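Local coordinates for thyroid hormone-inducible hepatic protein (Mus musculus, PDB 3ONT), which helps regulate lipogenesis, notably in the lactating mammary gland, and forms homodimers as well as heterodimers with MID1IP1, at residues A[40-45]-A[56-61]; A[69-74]-A[118-123]. All coordinates share one frame; numbering follows the deposited sequence.

Interaction 1 of 2, residues A[40-45]-A[56-61]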
loop_
_atom_site.group_PDB
_atom_site.type_symbol
_atom_site.label_atom_id
_atom_site.label_comp_id
_atom_site.label_asym_id
_atom_site.label_seq_id
_atom_site.Cartn_x
_atom_site.Cartn_y
_atom_site.Cartn_z
ATOM N N ARG A 40 -30.793 1.689 1.957
ATOM C CA ARG A 40 -31.235 1.354 0.587
ATOM C C ARG A 40 -32.020 2.544 0.066
ATOM O O ARG A 40 -32.737 3.215 0.837
ATOM C CB ARG A 40 -32.166 0.157 0.580
ATOM C CG ARG A 40 -31.598 -1.104 1.106
ATOM C CD ARG A 40 -31.275 -2.019 -0.009
ATOM N NE ARG A 40 -30.891 -3.341 0.476
ATOM C CZ ARG A 40 -30.185 -4.220 -0.229
ATOM N NH1 ARG A 40 -29.767 -3.919 -1.448
ATOM N NH2 ARG A 40 -29.878 -5.395 0.287
ATOM N N ASP A 41 -31.864 2.820 -1.223
ATOM C CA ASP A 41 -32.638 3.868 -1.903
ATOM C C ASP A 41 -32.270 5.301 -1.538
ATOM O O ASP A 41 -33.024 6.221 -1.857
ATOM C CB ASP A 41 -34.129 3.667 -1.656
ATOM C CG ASP A 41 -34.628 2.348 -2.184
ATOM O OD1 ASP A 41 -34.035 1.868 -3.189
ATOM O OD2 ASP A 41 -35.612 1.810 -1.599
ATOM N N VAL A 42 -31.156 5.492 -0.829
ATOM C CA VAL A 42 -30.630 6.828 -0.561
ATOM C C VAL A 42 -29.593 7.016 -1.634
ATOM O O VAL A 42 -28.651 6.218 -1.738
ATOM C CB VAL A 42 -29.979 6.959 0.831
ATOM C CG1 VAL A 42 -29.266 8.302 0.968
ATOM C CG2 VAL A 42 -31.016 6.796 1.933
ATOM N N GLN A 43 -29.794 8.050 -2.454
ATOM C CA GLN A 43 -28.937 8.291 -3.611
ATOM C C GLN A 43 -27.528 8.737 -3.260
ATOM O O GLN A 43 -27.303 9.444 -2.271
ATOM C CB GLN A 43 -29.598 9.231 -4.619
ATOM C CG GLN A 43 -30.581 8.510 -5.553
ATOM C CD GLN A 43 -30.234 7.021 -5.809
ATOM O OE1 GLN A 43 -31.142 6.178 -5.873
ATOM N NE2 GLN A 43 -28.917 6.696 -5.948
ATOM N N LEU A 44 -26.581 8.280 -4.067
ATOM C CA LEU A 44 -25.174 8.625 -3.895
ATOM C C LEU A 44 -24.897 10.071 -4.317
ATOM O O LEU A 44 -24.148 10.782 -3.640
ATOM C CB LEU A 44 -24.300 7.658 -4.696
ATOM C CG LEU A 44 -24.219 6.254 -4.115
ATOM C CD1 LEU A 44 -23.641 5.270 -5.114
ATOM C CD2 LEU A 44 -23.383 6.308 -2.876
ATOM N N SER A 45 -25.534 10.489 -5.420
ATOM C CA SER A 45 -25.374 11.823 -6.043
ATOM C C SER A 45 -25.548 13.024 -5.089
ATOM O O SER A 45 -25.210 14.163 -5.450
ATOM C CB SER A 45 -26.356 11.990 -7.223
ATOM O OG SER A 45 -26.577 10.778 -7.926
ATOM N N PRO A 56 -26.522 1.481 -8.107
ATOM C CA PRO A 56 -25.863 1.644 -6.807
ATOM C C PRO A 56 -26.356 2.827 -5.961
ATOM O O PRO A 56 -26.551 3.938 -6.476
ATOM C CB PRO A 56 -24.413 1.882 -7.203
ATOM C CG PRO A 56 -24.250 1.052 -8.425
ATOM C CD PRO A 56 -25.555 1.115 -9.158
ATOM N N ASP A 57 -26.540 2.574 -4.667
ATOM C CA ASP A 57 -26.958 3.593 -3.710
ATOM C C ASP A 57 -26.043 3.620 -2.483
ATOM O O ASP A 57 -25.004 2.950 -2.439
ATOM C CB ASP A 57 -28.406 3.345 -3.275
ATOM C CG ASP A 57 -28.632 1.925 -2.691
ATOM O OD1 ASP A 57 -29.804 1.470 -2.664
ATOM O OD2 ASP A 57 -27.663 1.252 -2.254
ATOM N N LEU A 58 -26.466 4.364 -1.467
ATOM C CA LEU A 58 -25.728 4.476 -0.218
ATOM C C LEU A 58 -25.476 3.127 0.454
ATOM O O LEU A 58 -24.421 2.925 1.049
ATOM C CB LEU A 58 -26.447 5.410 0.738
ATOM C CG LEU A 58 -25.547 5.974 1.829
ATOM C CD1 LEU A 58 -24.219 6.497 1.236
ATOM C CD2 LEU A 58 -26.271 7.068 2.612
ATOM N N TYR A 59 -26.418 2.193 0.369
ATOM C CA TYR A 59 -26.168 0.888 0.951
ATOM C C TYR A 59 -25.030 0.147 0.243
ATOM O O TYR A 59 -24.231 -0.547 0.900
ATOM C CB TYR A 59 -27.439 0.042 1.021
ATOM C CG TYR A 59 -27.179 -1.362 1.514
ATOM C CD1 TYR A 59 -27.108 -1.642 2.878
ATOM C CD2 TYR A 59 -26.966 -2.406 0.611
ATOM C CE1 TYR A 59 -26.851 -2.923 3.325
ATOM C CE2 TYR A 59 -26.702 -3.684 1.045
ATOM C CZ TYR A 59 -26.649 -3.940 2.398
ATOM O OH TYR A 59 -26.389 -5.223 2.822
ATOM N N THR A 60 -24.943 0.289 -1.077
ATOM C CA THR A 60 -23.877 -0.326 -1.856
ATOM C C THR A 60 -22.534 0.260 -1.428
ATOM O O THR A 60 -21.522 -0.443 -1.334
ATOM C CB THR A 60 -24.055 -0.035 -3.350
ATOM O OG1 THR A 60 -25.429 -0.221 -3.708
ATOM C CG2 THR A 60 -23.176 -0.941 -4.207
ATOM N N TYR A 61 -22.542 1.558 -1.152
ATOM C CA TYR A 61 -21.354 2.272 -0.795
ATOM C C TYR A 61 -20.872 1.873 0.596
ATOM O O TYR A 61 -19.691 1.554 0.806
ATOM C CB TYR A 61 -21.645 3.757 -0.838
ATOM C CG TYR A 61 -20.408 4.581 -0.791
ATOM C CD1 TYR A 61 -19.532 4.605 -1.870
ATOM C CD2 TYR A 61 -20.097 5.329 0.336
ATOM C CE1 TYR A 61 -18.381 5.358 -1.829
ATOM C CE2 TYR A 61 -18.933 6.088 0.388
ATOM C CZ TYR A 61 -18.089 6.093 -0.693
ATOM O OH TYR A 61 -16.948 6.839 -0.647
#

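Interaction 2 of 2, residues A[69-74]-A[118-123]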
loop_
_atom_site.group_PDB
_atom_site.type_symbol
_atom_site.label_atom_id
_atom_site.label_comp_id
_atom_site.label_asym_id
_atom_site.label_seq_id
_atom_site.Cartn_x
_atom_site.Cartn_y
_atom_site.Cartn_z
ATOM N N CYS A 69 -12.474 -2.178 4.482
ATOM C CA CYS A 69 -12.051 -2.293 5.867
ATOM C C CYS A 69 -11.656 -3.716 6.259
ATOM O O CYS A 69 -10.726 -3.909 7.038
ATOM C CB CYS A 69 -13.127 -1.777 6.799
ATOM S SG CYS A 69 -12.577 -1.742 8.491
ATOM N N VAL A 70 -12.356 -4.715 5.732
ATOM C CA VAL A 70 -12.004 -6.117 6.023
ATOM C C VAL A 70 -10.587 -6.422 5.515
ATOM O O VAL A 70 -9.845 -7.195 6.125
ATOM C CB VAL A 70 -13.051 -7.121 5.449
ATOM C CG1 VAL A 70 -12.506 -8.543 5.408
ATOM C CG2 VAL A 70 -14.343 -7.065 6.258
ATOM N N GLU A 71 -10.202 -5.793 4.408
ATOM C CA GLU A 71 -8.872 -6.004 3.860
ATOM C C GLU A 71 -7.792 -5.216 4.606
ATOM O O GLU A 71 -6.693 -5.711 4.812
ATOM C CB GLU A 71 -8.865 -5.764 2.359
ATOM C CG GLU A 71 -9.294 -7.036 1.632
ATOM C CD GLU A 71 -9.631 -6.853 0.149
ATOM O OE1 GLU A 71 -9.845 -5.695 -0.324
ATOM O OE2 GLU A 71 -9.684 -7.902 -0.549
ATOM N N VAL A 72 -8.127 -4.006 5.031
ATOM C CA VAL A 72 -7.260 -3.212 5.862
ATOM C C VAL A 72 -6.994 -3.929 7.181
ATOM O O VAL A 72 -5.896 -3.857 7.698
ATOM C CB VAL A 72 -7.879 -1.831 6.122
ATOM C CG1 VAL A 72 -7.129 -1.086 7.209
ATOM C CG2 VAL A 72 -7.938 -1.011 4.831
ATOM N N ASP A 73 -7.992 -4.627 7.718
ATOM C CA ASP A 73 -7.876 -5.285 9.028
ATOM C C ASP A 73 -7.100 -6.599 8.995
ATOM O O ASP A 73 -6.622 -7.065 10.033
ATOM C CB ASP A 73 -9.257 -5.526 9.648
ATOM C CG ASP A 73 -9.882 -4.258 10.201
ATOM O OD1 ASP A 73 -9.156 -3.270 10.414
ATOM O OD2 ASP A 73 -11.117 -4.245 10.421
ATOM N N HIS A 74 -7.006 -7.205 7.813
ATOM C CA HIS A 74 -6.272 -8.454 7.637
ATOM C C HIS A 74 -4.821 -8.195 7.233
ATOM O O HIS A 74 -4.134 -9.106 6.771
ATOM C CB HIS A 74 -6.972 -9.367 6.626
ATOM C CG HIS A 74 -8.137 -10.111 7.201
ATOM N ND1 HIS A 74 -9.382 -9.537 7.360
ATOM C CD2 HIS A 74 -8.244 -11.378 7.667
ATOM C CE1 HIS A 74 -10.205 -10.419 7.897
ATOM N NE2 HIS A 74 -9.540 -11.544 8.093
ATOM N N GLN A 118 -9.411 -0.401 -7.549
ATOM C CA GLN A 118 -8.185 0.379 -7.565
ATOM C C GLN A 118 -7.359 0.110 -6.306
ATOM O O GLN A 118 -6.169 -0.201 -6.397
ATOM C CB GLN A 118 -8.500 1.871 -7.737
ATOM C CG GLN A 118 -9.055 2.185 -9.133
ATOM C CD GLN A 118 -9.538 3.640 -9.306
ATOM O OE1 GLN A 118 -9.109 4.561 -8.588
ATOM N NE2 GLN A 118 -10.429 3.848 -10.282
ATOM N N PHE A 119 -8.012 0.171 -5.147
ATOM C CA PHE A 119 -7.373 -0.099 -3.870
ATOM C C PHE A 119 -6.697 -1.447 -3.950
ATOM O O PHE A 119 -5.510 -1.584 -3.646
ATOM C CB PHE A 119 -8.411 -0.081 -2.743
ATOM C CG PHE A 119 -7.887 -0.560 -1.417
ATOM C CD1 PHE A 119 -7.127 0.286 -0.601
ATOM C CD2 PHE A 119 -8.183 -1.841 -0.957
ATOM C CE1 PHE A 119 -6.634 -0.147 0.659
ATOM C CE2 PHE A 119 -7.700 -2.291 0.301
ATOM C CZ PHE A 119 -6.922 -1.439 1.103
ATOM N N HIS A 120 -7.457 -2.446 -4.383
ATOM C CA HIS A 120 -6.946 -3.795 -4.484
ATOM C C HIS A 120 -5.742 -3.853 -5.426
ATOM O O HIS A 120 -4.734 -4.476 -5.102
ATOM C CB HIS A 120 -8.046 -4.749 -4.931
ATOM C CG HIS A 120 -7.673 -6.190 -4.790
ATOM N ND1 HIS A 120 -7.392 -6.997 -5.874
ATOM C CD2 HIS A 120 -7.502 -6.965 -3.688
ATOM C CE1 HIS A 120 -7.076 -8.209 -5.445
ATOM N NE2 HIS A 120 -7.132 -8.218 -4.123
ATOM N N LEU A 121 -5.828 -3.187 -6.570
ATOM C CA LEU A 121 -4.702 -3.176 -7.484
ATOM C C LEU A 121 -3.426 -2.649 -6.788
ATOM O O LEU A 121 -2.399 -3.320 -6.783
ATOM C CB LEU A 121 -5.002 -2.350 -8.728
ATOM C CG LEU A 121 -3.759 -1.998 -9.571
ATOM C CD1 LEU A 121 -3.019 -3.238 -10.113
ATOM C CD2 LEU A 121 -4.166 -1.092 -10.702
ATOM N N HIS A 122 -3.523 -1.459 -6.203
ATOM C CA HIS A 122 -2.457 -0.862 -5.416
ATOM C C HIS A 122 -1.902 -1.748 -4.311
ATOM O O HIS A 122 -0.702 -2.047 -4.329
ATOM C CB HIS A 122 -2.915 0.471 -4.879
ATOM C CG HIS A 122 -3.198 1.454 -5.966
ATOM N ND1 HIS A 122 -2.349 1.633 -7.041
ATOM C CD2 HIS A 122 -4.239 2.291 -6.166
ATOM C CE1 HIS A 122 -2.849 2.548 -7.849
ATOM N NE2 HIS A 122 -3.999 2.961 -7.342
ATOM N N PHE A 123 -2.746 -2.202 -3.378
ATOM C CA PHE A 123 -2.206 -2.967 -2.253
ATOM C C PHE A 123 -1.547 -4.252 -2.707
ATOM O O PHE A 123 -0.539 -4.640 -2.148
ATOM C CB PHE A 123 -3.170 -3.081 -1.020
ATOM C CG PHE A 123 -4.025 -4.341 -0.944
ATOM C CD1 PHE A 123 -3.464 -5.592 -0.712
ATOM C CD2 PHE A 123 -5.430 -4.246 -1.023
ATOM C CE1 PHE A 123 -4.284 -6.761 -0.615
ATOM C CE2 PHE A 123 -6.296 -5.413 -0.914
ATOM C CZ PHE A 123 -5.713 -6.670 -0.710
#

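Interaction 1 of 2, residues A[40-45]-A[56-61]
Arg40 lays its guanidinium on one face of the Tyr59 ring where an irregular loop crosses the N-terminus of helix 58-73, which Asp57 N-caps. The two planes are 26° apart and Arg40 CZ lies 4.2 Å from the centroid of the Tyr59 ring, an off-centre cation-pi stack. A bend at chi2 (-104°) turns the Arg40 chain alongside the tyrosine. At the next residue, Asp41 N donates a nearly straight bond to Asp57 OD1 (2.9 Å), reaching that oxygen from above the carboxylate plane. The other oxygen, Asp57 OD2, takes Thr60 N at 3.1 Å as the capping bond and also Thr60 OG1, so one carboxylate holds both the helix start and the crossing loop. With an alanine in place of Asp57, Asp41 N and Thr60 N would probably be left without this acceptor and the loop less firmly held to the helix start. Val42 O accepts from Leu58 N at 2.9 Å, and its side chain runs beside that of Leu58; Val42 also packs against Met147, and Leu58 against Val140, of the second subunit. Leu44 closes the contact: Leu44 CD1 lies 3.5 Å from Pro56 O and also touches Pro56 CB. Leu44 CD2 sits 3.7 Å from Tyr61 CB, oblique to a ring whose OH hydrogen-bonds Glu112.

Interaction 2 of 2, residues A[69-74]-A[118-123]
Glu71 reaches into a cluster of three aromatic rings, and its carboxylate touches all of them without a hydrogen bond across the contact. OE1 of Glu71 sits at the edge of the Phe123 ring, 3.6 Å from CE2, and also near the edge of Phe119, 4.1 Å from that ring's CE2. In both cases it lies near the ring plane, where the ring hydrogens are electropositive. The carboxylate plane itself stands steeply to the Phe123 ring, at 75°. Glu71 OE2 lies 3.9 Å from His120 CD2, and a positive charge on that imidazole, not seen here, would probably stabilise the ionised glutamate. A chain extended beyond CG (chi2 167°) carries the carboxylate to the rings. Beside it, Val72 CG2 meets Phe119 CZ at 3.9 Å. These side chains bridge two helical segments of an all-helical bundle that run nearly parallel, at 18°, with axes 11.8 Å apart. The first side-chain bond of Phe119 points toward 69-74. Leu76 of the following loop touches both phenylalanines, while Met19 of helix 15-32 packs on Val72. From the second subunit, Leu126 covers Phe119 and Phe123, and Leu130 of that chain meets Val72.

From the N-terminal side, the chain leaves helix 15-32 and enters the loop that holds 40-45. Interaction 1 closes a short excursion, 10 residues without helix or strand, by bringing that loop onto the start of helix 58-73. The same helix then runs on to its C-terminal end, where interaction 2 opens. There 43 residues, many not modelled, separate the two segments, the second of which lies near the start of helix 115-147. The two closures follow in series, neither nested nor crossed, with centres 22 Å apart. Helix 58-73 is thus tied to its preceding loop at one end and to the long C-terminal helix at the other, and both contacts meet the second subunit.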